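Local coordinates for protein beta-lactamase (Klebsiella pneumoniae, PDB 6M5P) that probably hydrolyses beta-lactams to substituted beta-amino acids as a class C beta-lactamase, here holding a ring-opened meropenem in its active site, at residues S73-A78 / L277-L282; N316-K321 / G329-F334. The protein carries 1 engineered substitution. One frame throughout, in Å; residues are numbered along the deposited sequence.

Contact 1. Residues S73-A78 / L277-L282. With MER ((4R,5S)-3-{[(3S,5S)-5-(dimethylcarbamoyl)pyrrolidin-3-yl]sulfanyl}-5-[(2S,3R)-3-hydroxy-1-oxobutan-2-yl]-4-methyl-4,5-d ihydro-1H-pyrrole-2-carboxylic acid), chain B.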
ATOM      1  N   SER A  73      -2.759  -2.472  -0.127  1.00  7.55           N
ATOM      2  CA  SER A  73      -2.797  -3.718   0.627  1.00  8.63           C
ATOM      3  C   SER A  73      -1.501  -4.498   0.483  1.00  7.77           C
ATOM      4  O   SER A  73      -1.137  -5.260   1.386  1.00  7.81           O
ATOM      5  CB  SER A  73      -3.956  -4.583   0.127  1.00  8.23           C
ATOM      6  OG  SER A  73      -5.188  -3.890   0.255  1.00  9.00           O
ATOM      7  N   LYS A  74      -0.799  -4.329  -0.642  1.00  8.06           N
ATOM      8  CA  LYS A  74       0.427  -5.085  -0.880  1.00  8.17           C
ATOM      9  C   LYS A  74       1.520  -4.713   0.114  1.00  7.43           C
ATOM     10  O   LYS A  74       2.383  -5.546   0.420  1.00  8.62           O
ATOM     11  CB  LYS A  74       0.923  -4.838  -2.305  1.00  9.34           C
ATOM     12  CG  LYS A  74      -0.097  -5.223  -3.363  1.00  9.50           C
ATOM     13  CD  LYS A  74       0.457  -5.140  -4.771  1.00 10.70           C
ATOM     14  CE  LYS A  74      -0.559  -5.742  -5.735  1.00 11.64           C
ATOM     15  NZ  LYS A  74      -0.026  -5.875  -7.124  1.00 14.08           N
ATOM     16  N   THR A  75       1.512  -3.473   0.614  1.00  7.68           N
ATOM     17  CA  THR A  75       2.517  -3.086   1.603  1.00  7.96           C
ATOM     18  C   THR A  75       2.332  -3.827   2.923  1.00  8.06           C
ATOM     19  O   THR A  75       3.308  -4.022   3.658  1.00  8.44           O
ATOM     20  CB  THR A  75       2.554  -1.568   1.828  1.00  8.50           C
ATOM     21  OG1 THR A  75       1.383  -1.144   2.541  1.00  8.41           O
ATOM     22  CG2 THR A  75       2.680  -0.811   0.498  1.00  9.85           C
ATOM     23  N   PHE A  76       1.103  -4.257   3.235  1.00  8.02           N
ATOM     24  CA  PHE A  76       0.872  -5.055   4.432  1.00  7.89           C
ATOM     25  C   PHE A  76       1.408  -6.468   4.255  1.00  7.54           C
ATOM     26  O   PHE A  76       1.977  -7.039   5.190  1.00  8.51           O
ATOM     27  CB  PHE A  76      -0.615  -5.033   4.800  1.00  9.53           C
ATOM     28  CG  PHE A  76      -1.087  -3.664   5.181  1.00  7.58           C
ATOM     29  CD1 PHE A  76      -1.551  -2.769   4.219  1.00  9.84           C
ATOM     30  CD2 PHE A  76      -0.964  -3.231   6.490  1.00  9.85           C
ATOM     31  CE1 PHE A  76      -1.944  -1.473   4.572  1.00  9.84           C
ATOM     32  CE2 PHE A  76      -1.346  -1.947   6.850  1.00  9.99           C
ATOM     33  CZ  PHE A  76      -1.838  -1.067   5.890  1.00  9.59           C
ATOM     34  N   ALA A  77       1.262  -7.037   3.054  1.00  8.37           N
ATOM     35  CA  ALA A  77       1.888  -8.325   2.781  1.00  7.60           C
ATOM     36  C   ALA A  77       3.403  -8.224   2.890  1.00  8.38           C
ATOM     37  O   ALA A  77       4.055  -9.128   3.421  1.00  8.89           O
ATOM     38  CB  ALA A  77       1.490  -8.831   1.391  1.00  9.37           C
ATOM     39  N   ALA A  78       3.984  -7.126   2.395  1.00  8.04           N
ATOM     40  CA  ALA A  78       5.423  -6.920   2.521  1.00  9.00           C
ATOM     41  C   ALA A  78       5.833  -6.768   3.982  1.00  8.38           C
ATOM     42  O   ALA A  78       6.840  -7.355   4.416  1.00  8.66           O
ATOM     43  CB  ALA A  78       5.852  -5.695   1.721  1.00  9.70           C
ATOM     44  N   LEU A 277      10.504  -3.351  -0.751  1.00  8.23           N
ATOM     45  CA  LEU A 277       9.583  -4.467  -0.562  1.00  8.11           C
ATOM     46  C   LEU A 277       8.176  -3.899  -0.675  1.00  7.95           C
ATOM     47  O   LEU A 277       7.625  -3.353   0.286  1.00  8.81           O
ATOM     48  CB  LEU A 277       9.837  -5.186   0.758  1.00  8.83           C
ATOM     49  CG  LEU A 277       9.510  -6.688   0.738  1.00  9.00           C
ATOM     50  CD1 LEU A 277      10.462  -7.473  -0.172  1.00 10.24           C
ATOM     51  CD2 LEU A 277       9.493  -7.282   2.146  1.00 10.01           C
ATOM     52  N   MET A 278       7.618  -4.000  -1.885  1.00  7.96           N
ATOM     53  CA  MET A 278       6.336  -3.417  -2.298  1.00  9.68           C
ATOM     54  C   MET A 278       6.333  -1.893  -2.364  1.00 10.01           C
ATOM     55  O   MET A 278       5.904  -1.335  -3.381  1.00 11.12           O
ATOM     56  CB  MET A 278       5.145  -3.975  -1.503  1.00  8.59           C
ATOM     57  CG  MET A 278       4.861  -5.451  -1.814  1.00 10.70           C
ATOM     58  SD  MET A 278       4.376  -5.701  -3.543  1.00 10.47           S
ATOM     59  CE  MET A 278       4.855  -7.411  -3.762  1.00 14.81           C
ATOM     60  N   TRP A 279       6.815  -1.198  -1.333  1.00  9.04           N
ATOM     61  CA  TRP A 279       6.956   0.253  -1.449  1.00  9.32           C
ATOM     62  C   TRP A 279       7.875   0.612  -2.619  1.00  8.33           C
ATOM     63  O   TRP A 279       8.751  -0.163  -3.010  1.00  8.99           O
ATOM     64  CB  TRP A 279       7.582   0.828  -0.174  1.00  8.44           C
ATOM     65  CG  TRP A 279       6.751   0.694   1.066  1.00  8.21           C
ATOM     66  CD1 TRP A 279       6.950  -0.179   2.104  1.00  8.57           C
ATOM     67  CD2 TRP A 279       5.599   1.474   1.415  1.00  7.46           C
ATOM     68  NE1 TRP A 279       5.998   0.008   3.079  1.00  9.71           N
ATOM     69  CE2 TRP A 279       5.158   1.017   2.685  1.00  7.55           C
ATOM     70  CE3 TRP A 279       4.905   2.517   0.788  1.00  8.88           C
ATOM     71  CZ2 TRP A 279       4.049   1.560   3.325  1.00  9.82           C
ATOM     72  CZ3 TRP A 279       3.802   3.056   1.428  1.00  9.27           C
ATOM     73  CH2 TRP A 279       3.389   2.575   2.684  1.00  8.88           C
ATOM     74  N   GLU A 280       7.676   1.810  -3.165  1.00  8.86           N
ATOM     75  CA  GLU A 280       8.531   2.397  -4.190  1.00 10.36           C
ATOM     76  C   GLU A 280       9.081   3.710  -3.659  1.00 10.60           C
ATOM     77  O   GLU A 280       8.409   4.402  -2.889  1.00  9.78           O
ATOM     78  CB  GLU A 280       7.724   2.729  -5.463  1.00 13.39           C
ATOM     79  CG  GLU A 280       6.957   1.566  -6.050  1.00 21.52           C
ATOM     80  CD  GLU A 280       6.284   1.930  -7.359  1.00 25.07           C
ATOM     81  OE1 GLU A 280       6.381   3.103  -7.781  1.00 27.60           O
ATOM     82  OE2 GLU A 280       5.656   1.040  -7.965  1.00 32.84           O
ATOM     83  N   GLN A 281      10.296   4.073  -4.074  1.00  9.23           N
ATOM     84  CA  GLN A 281      10.881   5.312  -3.576  1.00  8.89           C
ATOM     85  C   GLN A 281      11.695   6.009  -4.656  1.00 10.48           C
ATOM     86  O   GLN A 281      12.145   5.394  -5.628  1.00 10.16           O
ATOM     87  CB  GLN A 281      11.716   5.104  -2.315  1.00  9.69           C
ATOM     88  CG  GLN A 281      13.008   4.373  -2.571  1.00 11.21           C
ATOM     89  CD  GLN A 281      13.748   4.041  -1.275  1.00  9.66           C
ATOM     90  OE1 GLN A 281      13.138   3.764  -0.242  1.00  9.45           O
ATOM     91  NE2 GLN A 281      15.083   4.063  -1.329  1.00 10.32           N
ATOM     92  N   LEU A 282      11.876   7.318  -4.457  1.00 10.49           N
ATOM     93  CA  LEU A 282      12.709   8.207  -5.251  1.00 14.76           C
ATOM     94  C   LEU A 282      13.594   9.006  -4.308  1.00 14.56           C
ATOM     95  O   LEU A 282      13.229   9.228  -3.151  1.00 12.25           O
ATOM     96  CB  LEU A 282      11.832   9.193  -6.037  1.00 17.83           C
ATOM     97  CG  LEU A 282      11.029   8.693  -7.241  1.00 23.29           C
ATOM     98  CD1 LEU A 282      10.133   9.792  -7.776  1.00 28.93           C
ATOM     99  CD2 LEU A 282      11.961   8.226  -8.327  1.00 27.32           C
TER
HETATM  100  C1  MER B 401      -3.644  -1.581  -7.795  1.00 25.07           C
HETATM  101  C2  MER B 401      -1.341  -1.464  -9.746  1.00 21.14           C
HETATM  102  C3  MER B 401      -4.145  -2.838  -8.679  1.00 15.39           C
HETATM  103  C4  MER B 401      -3.044  -3.153  -9.549  1.00 16.65           C
HETATM  104  C5  MER B 401      -0.897  -2.588  -8.850  1.00 19.44           C
HETATM  105  O6  MER B 401      -4.222  -0.933  -6.993  1.00 15.92           O
HETATM  106  C7  MER B 401      -4.558  -4.162  -7.977  1.00 14.50           C
HETATM  107  O8  MER B 401      -5.169  -4.933  -8.956  1.00 14.98           O
HETATM  108  C9  MER B 401      -5.548  -3.959  -6.803  1.00 15.87           C
HETATM  109  N10 MER B 401      -1.806  -3.590  -8.759  1.00 16.13           N
HETATM  110  C11 MER B 401       0.233  -2.486  -7.876  1.00 19.61           C
HETATM  111  O12 MER B 401       0.427  -1.415  -7.263  1.00 26.38           O
HETATM  112  O13 MER B 401       0.989  -3.471  -7.661  1.00 19.50           O
HETATM  113  S14 MER B 401       0.060  -0.747 -10.724  1.00 29.54           S
HETATM  114  C15 MER B 401       0.782   0.732 -10.159  1.00 27.94           C
HETATM  115  C16 MER B 401       1.186   0.926  -8.642  1.00 32.69           C
HETATM  116  C17 MER B 401       1.883   2.076  -8.763  1.00 30.24           C
HETATM  117  C18 MER B 401      -2.450  -1.935 -10.433  1.00 19.71           C
HETATM  118  N19 MER B 401       2.924   1.748  -9.993  1.00 31.56           N
HETATM  119  C20 MER B 401      -3.515  -0.854 -10.823  1.00 22.69           C
HETATM  120  C21 MER B 401       2.207   0.982 -10.846  1.00 31.06           C
HETATM  121  C22 MER B 401       2.531   2.696  -7.514  1.00 31.22           C
HETATM  122  N23 MER B 401       2.756   4.181  -7.536  1.00 34.46           N
HETATM  123  O24 MER B 401       2.848   2.118  -6.531  1.00 28.89           O
HETATM  124  C25 MER B 401       2.354   4.897  -8.742  1.00 31.74           C
HETATM  125  C26 MER B 401       3.357   4.870  -6.409  1.00 26.95           C
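Met278, Thr75 and Ala78 carry this buried junction between the N-terminal part of helix 73-86 and the loop that leads into strand 280-283. Met278 has the positive phi of a classic gamma turn (phi 68°), closed by a weak bond from Trp279 N to Leu277 O, and this turn points its CB toward the helix. The chain lies alongside the helix at Lys74: CG passes 3.3 Å from Lys74 O, which already accepts the helical bond from Ala78 N, and the bend at chi2 brings SD to 3.8 Å from Lys74 CB. One turn on, Ala78 CB packs 3.7 Å from Met278 CG and 3.3 Å from Leu277 O, while the isobutyl group of Leu277 lies alongside it, with CD2 near Ala78 O. On the other flank Thr75 meets Trp279 at about a right angle. Its methyl CG2 stands 3.7 Å from the centroid of the six-membered ring and 8° off the ring normal, a nearly vertical CH-pi contact. With chi1 at 71°, OG1 is turned to Tyr240 OH and Leu72 O, so the methyl rather than the hydroxyl meets the indole face. Lys74 is the lysine of the Ser-X-X-Lys motif that begins at Ser71. Its extended chain runs past Met278 to put NZ 2.7 Å from MER O13, with Asn158 OD1 as a second partner; from strand 280-283, Glu280 OE2 accepts a weak bond from MER N19 at 3.5 Å. The chemistry is thus divided: apolar and CH-pi contacts hold helix and loop together, whereas the polar ends are directed at the ligand and at other parts of the chain.

Contact 2. Residues N316-K321 / G329-F334. With MER ((4R,5S)-3-{[(3S,5S)-5-(dimethylcarbamoyl)pyrrolidin-3-yl]sulfanyl}-5-[(2S,3R)-3-hydroxy-1-oxobutan-2-yl]-4-methyl-4,5-d ihydro-1H-pyrrole-2-carboxylic acid), chain B.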
ATOM      1  N   ASN A 316      16.508  10.214   3.355  1.00  9.76           N
ATOM      2  CA  ASN A 316      16.414  11.254   2.331  1.00  9.72           C
ATOM      3  C   ASN A 316      15.758  10.727   1.056  1.00  9.49           C
ATOM      4  O   ASN A 316      16.315  10.797  -0.044  1.00 11.81           O
ATOM      5  CB  ASN A 316      17.795  11.829   2.031  1.00 10.66           C
ATOM      6  CG  ASN A 316      18.358  12.611   3.191  1.00  9.90           C
ATOM      7  OD1 ASN A 316      17.618  13.248   3.938  1.00 10.94           O
ATOM      8  ND2 ASN A 316      19.672  12.562   3.357  1.00 11.58           N
ATOM      9  N   VAL A 317      14.533  10.225   1.207  1.00  8.97           N
ATOM     10  CA  VAL A 317      13.802   9.633   0.096  1.00  9.16           C
ATOM     11  C   VAL A 317      12.326   9.956   0.242  1.00  9.74           C
ATOM     12  O   VAL A 317      11.828  10.202   1.341  1.00  9.27           O
ATOM     13  CB  VAL A 317      13.984   8.096   0.006  1.00 10.25           C
ATOM     14  CG1 VAL A 317      15.394   7.727  -0.471  1.00 12.47           C
ATOM     15  CG2 VAL A 317      13.672   7.437   1.332  1.00 10.28           C
ATOM     16  N   TRP A 318      11.638   9.927  -0.901  1.00  9.83           N
ATOM     17  CA  TRP A 318      10.185  10.000  -0.993  1.00  8.46           C
ATOM     18  C   TRP A 318       9.706   8.565  -1.186  1.00  9.09           C
ATOM     19  O   TRP A 318       9.996   7.946  -2.210  1.00  9.83           O
ATOM     20  CB  TRP A 318       9.833  10.849  -2.209  1.00 10.41           C
ATOM     21  CG  TRP A 318       8.394  10.902  -2.619  1.00 10.34           C
ATOM     22  CD1 TRP A 318       7.695   9.953  -3.317  1.00 10.03           C
ATOM     23  CD2 TRP A 318       7.498  12.003  -2.434  1.00 10.58           C
ATOM     24  NE1 TRP A 318       6.411  10.388  -3.545  1.00 11.89           N
ATOM     25  CE2 TRP A 318       6.262  11.642  -3.012  1.00 11.46           C
ATOM     26  CE3 TRP A 318       7.615  13.252  -1.822  1.00 12.47           C
ATOM     27  CZ2 TRP A 318       5.157  12.488  -2.994  1.00 13.16           C
ATOM     28  CZ3 TRP A 318       6.514  14.086  -1.802  1.00 14.55           C
ATOM     29  CH2 TRP A 318       5.303  13.701  -2.384  1.00 13.89           C
ATOM     30  N   ILE A 319       9.020   8.017  -0.185  1.00  8.37           N
ATOM     31  CA  ILE A 319       8.513   6.646  -0.234  1.00  8.28           C
ATOM     32  C   ILE A 319       7.018   6.712  -0.488  1.00  7.94           C
ATOM     33  O   ILE A 319       6.315   7.511   0.141  1.00  8.49           O
ATOM     34  CB  ILE A 319       8.818   5.898   1.073  1.00  7.75           C
ATOM     35  CG1 ILE A 319      10.321   5.924   1.354  1.00  9.11           C
ATOM     36  CG2 ILE A 319       8.311   4.469   0.983  1.00 10.05           C
ATOM     37  CD1 ILE A 319      10.700   5.316   2.683  1.00 10.05           C
ATOM     38  N   ASN A 320       6.511   5.889  -1.408  1.00  7.46           N
ATOM     39  CA  ASN A 320       5.106   6.046  -1.765  1.00  7.83           C
ATOM     40  C   ASN A 320       4.512   4.756  -2.309  1.00  8.52           C
ATOM     41  O   ASN A 320       5.218   3.807  -2.671  1.00  9.06           O
ATOM     42  CB  ASN A 320       4.875   7.266  -2.690  1.00  8.80           C
ATOM     43  CG  ASN A 320       5.389   7.068  -4.122  1.00  8.91           C
ATOM     44  OD1 ASN A 320       6.128   6.110  -4.444  1.00 13.33           O
ATOM     45  ND2 ASN A 320       5.017   7.992  -4.989  1.00  8.04           N
ATOM     46  N   LYS A 321       3.182   4.747  -2.365  1.00  9.24           N
ATOM     47  CA  LYS A 321       2.448   3.633  -2.948  1.00  9.36           C
ATOM     48  C   LYS A 321       1.070   4.135  -3.347  1.00  9.60           C
ATOM     49  O   LYS A 321       0.403   4.807  -2.556  1.00  9.61           O
ATOM     50  CB  LYS A 321       2.313   2.500  -1.923  1.00 10.77           C
ATOM     51  CG  LYS A 321       1.648   1.248  -2.466  1.00 12.53           C
ATOM     52  CD  LYS A 321       2.647   0.413  -3.211  1.00 17.07           C
ATOM     53  CE  LYS A 321       1.933  -0.612  -4.069  1.00 17.79           C
ATOM     54  NZ  LYS A 321       1.426  -0.005  -5.323  1.00 21.79           N
ATOM     55  N   GLY A 329      -9.723   5.149  -5.096  1.00  8.71           N
ATOM     56  CA  GLY A 329      -8.364   5.547  -5.424  1.00  9.33           C
ATOM     57  C   GLY A 329      -7.658   6.068  -4.188  1.00  8.42           C
ATOM     58  O   GLY A 329      -8.147   7.003  -3.554  1.00  9.07           O
ATOM     59  N   ALA A 330      -6.521   5.466  -3.836  1.00  8.33           N
ATOM     60  CA  ALA A 330      -5.802   5.765  -2.603  1.00  9.40           C
ATOM     61  C   ALA A 330      -4.343   6.070  -2.915  1.00  8.87           C
ATOM     62  O   ALA A 330      -3.796   5.642  -3.937  1.00  8.63           O
ATOM     63  CB  ALA A 330      -5.879   4.584  -1.618  1.00 10.24           C
ATOM     64  N   TYR A 331      -3.700   6.801  -2.000  1.00  8.27           N
ATOM     65  CA  TYR A 331      -2.291   7.145  -2.168  1.00  8.84           C
ATOM     66  C   TYR A 331      -1.678   7.434  -0.807  1.00  8.73           C
ATOM     67  O   TYR A 331      -2.313   8.058   0.049  1.00  9.27           O
ATOM     68  CB  TYR A 331      -2.127   8.378  -3.061  1.00  9.85           C
ATOM     69  CG  TYR A 331      -0.691   8.744  -3.371  1.00  8.23           C
ATOM     70  CD1 TYR A 331       0.155   7.845  -3.998  1.00 10.64           C
ATOM     71  CD2 TYR A 331      -0.181   9.989  -3.031  1.00 10.97           C
ATOM     72  CE1 TYR A 331       1.469   8.180  -4.307  1.00 10.52           C
ATOM     73  CE2 TYR A 331       1.127  10.332  -3.333  1.00 11.82           C
ATOM     74  CZ  TYR A 331       1.945   9.426  -3.965  1.00 10.26           C
ATOM     75  OH  TYR A 331       3.238   9.794  -4.247  1.00 10.71           O
ATOM     76  N   ILE A 332      -0.447   6.971  -0.615  1.00  7.89           N
ATOM     77  CA  ILE A 332       0.368   7.318   0.545  1.00  8.40           C
ATOM     78  C   ILE A 332       1.721   7.783   0.046  1.00  8.51           C
ATOM     79  O   ILE A 332       2.310   7.143  -0.832  1.00  8.39           O
ATOM     80  CB  ILE A 332       0.586   6.101   1.465  1.00  8.38           C
ATOM     81  CG1 ILE A 332      -0.702   5.756   2.194  1.00 11.00           C
ATOM     82  CG2 ILE A 332       1.745   6.363   2.445  1.00 11.47           C
ATOM     83  CD1 ILE A 332      -0.557   4.572   3.136  1.00 13.38           C
ATOM     84  N   ALA A 333       2.232   8.873   0.623  1.00  9.30           N
ATOM     85  CA  ALA A 333       3.622   9.266   0.426  1.00  8.12           C
ATOM     86  C   ALA A 333       4.167   9.783   1.745  1.00  9.08           C
ATOM     87  O   ALA A 333       3.446  10.440   2.503  1.00  9.47           O
ATOM     88  CB  ALA A 333       3.762  10.362  -0.637  1.00 10.17           C
ATOM     89  N   PHE A 334       5.434   9.477   2.023  1.00  8.34           N
ATOM     90  CA  PHE A 334       6.077  10.000   3.220  1.00  8.24           C
ATOM     91  C   PHE A 334       7.573  10.169   2.985  1.00  8.52           C
ATOM     92  O   PHE A 334       8.178   9.492   2.150  1.00  8.85           O
ATOM     93  CB  PHE A 334       5.760   9.164   4.472  1.00  7.86           C
ATOM     94  CG  PHE A 334       6.223   7.724   4.405  1.00  8.50           C
ATOM     95  CD1 PHE A 334       5.445   6.744   3.789  1.00  9.43           C
ATOM     96  CD2 PHE A 334       7.411   7.334   5.021  1.00  9.28           C
ATOM     97  CE1 PHE A 334       5.871   5.415   3.760  1.00  9.72           C
ATOM     98  CE2 PHE A 334       7.831   6.003   4.999  1.00  9.61           C
ATOM     99  CZ  PHE A 334       7.054   5.046   4.367  1.00  9.52           C
TER
HETATM  100  C1  MER B 401      -3.644  -1.581  -7.795  1.00 25.07           C
HETATM  101  C2  MER B 401      -1.341  -1.464  -9.746  1.00 21.14           C
HETATM  102  C3  MER B 401      -4.145  -2.838  -8.679  1.00 15.39           C
HETATM  103  C4  MER B 401      -3.044  -3.153  -9.549  1.00 16.65           C
HETATM  104  C5  MER B 401      -0.897  -2.588  -8.850  1.00 19.44           C
HETATM  105  O6  MER B 401      -4.222  -0.933  -6.993  1.00 15.92           O
HETATM  106  C7  MER B 401      -4.558  -4.162  -7.977  1.00 14.50           C
HETATM  107  O8  MER B 401      -5.169  -4.933  -8.956  1.00 14.98           O
HETATM  108  C9  MER B 401      -5.548  -3.959  -6.803  1.00 15.87           C
HETATM  109  N10 MER B 401      -1.806  -3.590  -8.759  1.00 16.13           N
HETATM  110  C11 MER B 401       0.233  -2.486  -7.876  1.00 19.61           C
HETATM  111  O12 MER B 401       0.427  -1.415  -7.263  1.00 26.38           O
HETATM  112  O13 MER B 401       0.989  -3.471  -7.661  1.00 19.50           O
HETATM  113  S14 MER B 401       0.060  -0.747 -10.724  1.00 29.54           S
HETATM  114  C15 MER B 401       0.782   0.732 -10.159  1.00 27.94           C
HETATM  115  C16 MER B 401       1.186   0.926  -8.642  1.00 32.69           C
HETATM  116  C17 MER B 401       1.883   2.076  -8.763  1.00 30.24           C
HETATM  117  C18 MER B 401      -2.450  -1.935 -10.433  1.00 19.71           C
HETATM  118  N19 MER B 401       2.924   1.748  -9.993  1.00 31.56           N
HETATM  119  C20 MER B 401      -3.515  -0.854 -10.823  1.00 22.69           C
HETATM  120  C21 MER B 401       2.207   0.982 -10.846  1.00 31.06           C
HETATM  121  C22 MER B 401       2.531   2.696  -7.514  1.00 31.22           C
HETATM  122  N23 MER B 401       2.756   4.181  -7.536  1.00 34.46           N
HETATM  123  O24 MER B 401       2.848   2.118  -6.531  1.00 28.89           O
HETATM  124  C25 MER B 401       2.354   4.897  -8.742  1.00 31.74           C
HETATM  125  C26 MER B 401       3.357   4.870  -6.409  1.00 26.95           C
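The beta hairpin of strands 317-325 and 328-335 belongs to the central antiparallel sheet of the class C fold, and its first strand carries the Lys-Thr-Gly motif that starts at Lys321. Two hydrogen-bonded pairs, Ile319 with Phe334 and Lys321 with Ile332, flank the non-hydrogen-bonded pair Asn320 with Ala333. Four backbone bonds join the pairs; the straightest, Ile319 N to Phe334 O, measures 2.9 Å with an N-H...O angle of 169°. On the face of Ile319 and Phe334, with CG between its backbone N and carbonyl carbon (chi1 61°), the Phe334 ring reaches the neighbouring strand and takes Ile319 CB over one face, 4.0 Å from its centroid, while Ile319 CG2 meets Phe334 CZ at 3.7 Å. On the other face Trp318 and Tyr331 cross at about a right angle. Trp318 NE1 points from the indole edge to Tyr331 OH in a weak, bent hydrogen bond of 3.3 Å, and Ala333 CB lies against the indole 3.5 Å from Trp318 CZ2. The Asn320 amide also lies beside Tyr331 OH. Lys321, bent at chi2 and chi4, turns NZ out of the strand pair to donate to MER O12 at 2.6 Å and MER O24 at 2.8 Å. Helix 352-364 packs on Trp318 and Tyr331, helix 234-244 on Ile332 and Phe334, while strands 280-283 and 340-346 continue the sheet beyond the hairpin.

In the fold
Contacts 1 and 2, with centres about 10 Å apart, are joined through the sheet, since strands 280-283 and 317-325 are neighbours in it. Glu280 O lies 2.8 Å from Asn320 N and Leu282 O 2.8 Å from Trp318 N, both probable hydrogen bonds. Trp279 extends the junction: it meets Phe334 edge-to-face and also touches Ile319 and Lys321. The two contacts bring one lysine each to the ligand carboxylate, Lys74 from the helix and Lys321 from the hairpin, with their NZ atoms 6.3 Å apart and bound to different oxygens. Ser71 N, Ser324 N and Asn158 ND2 give the ligand further hydrogen bonds.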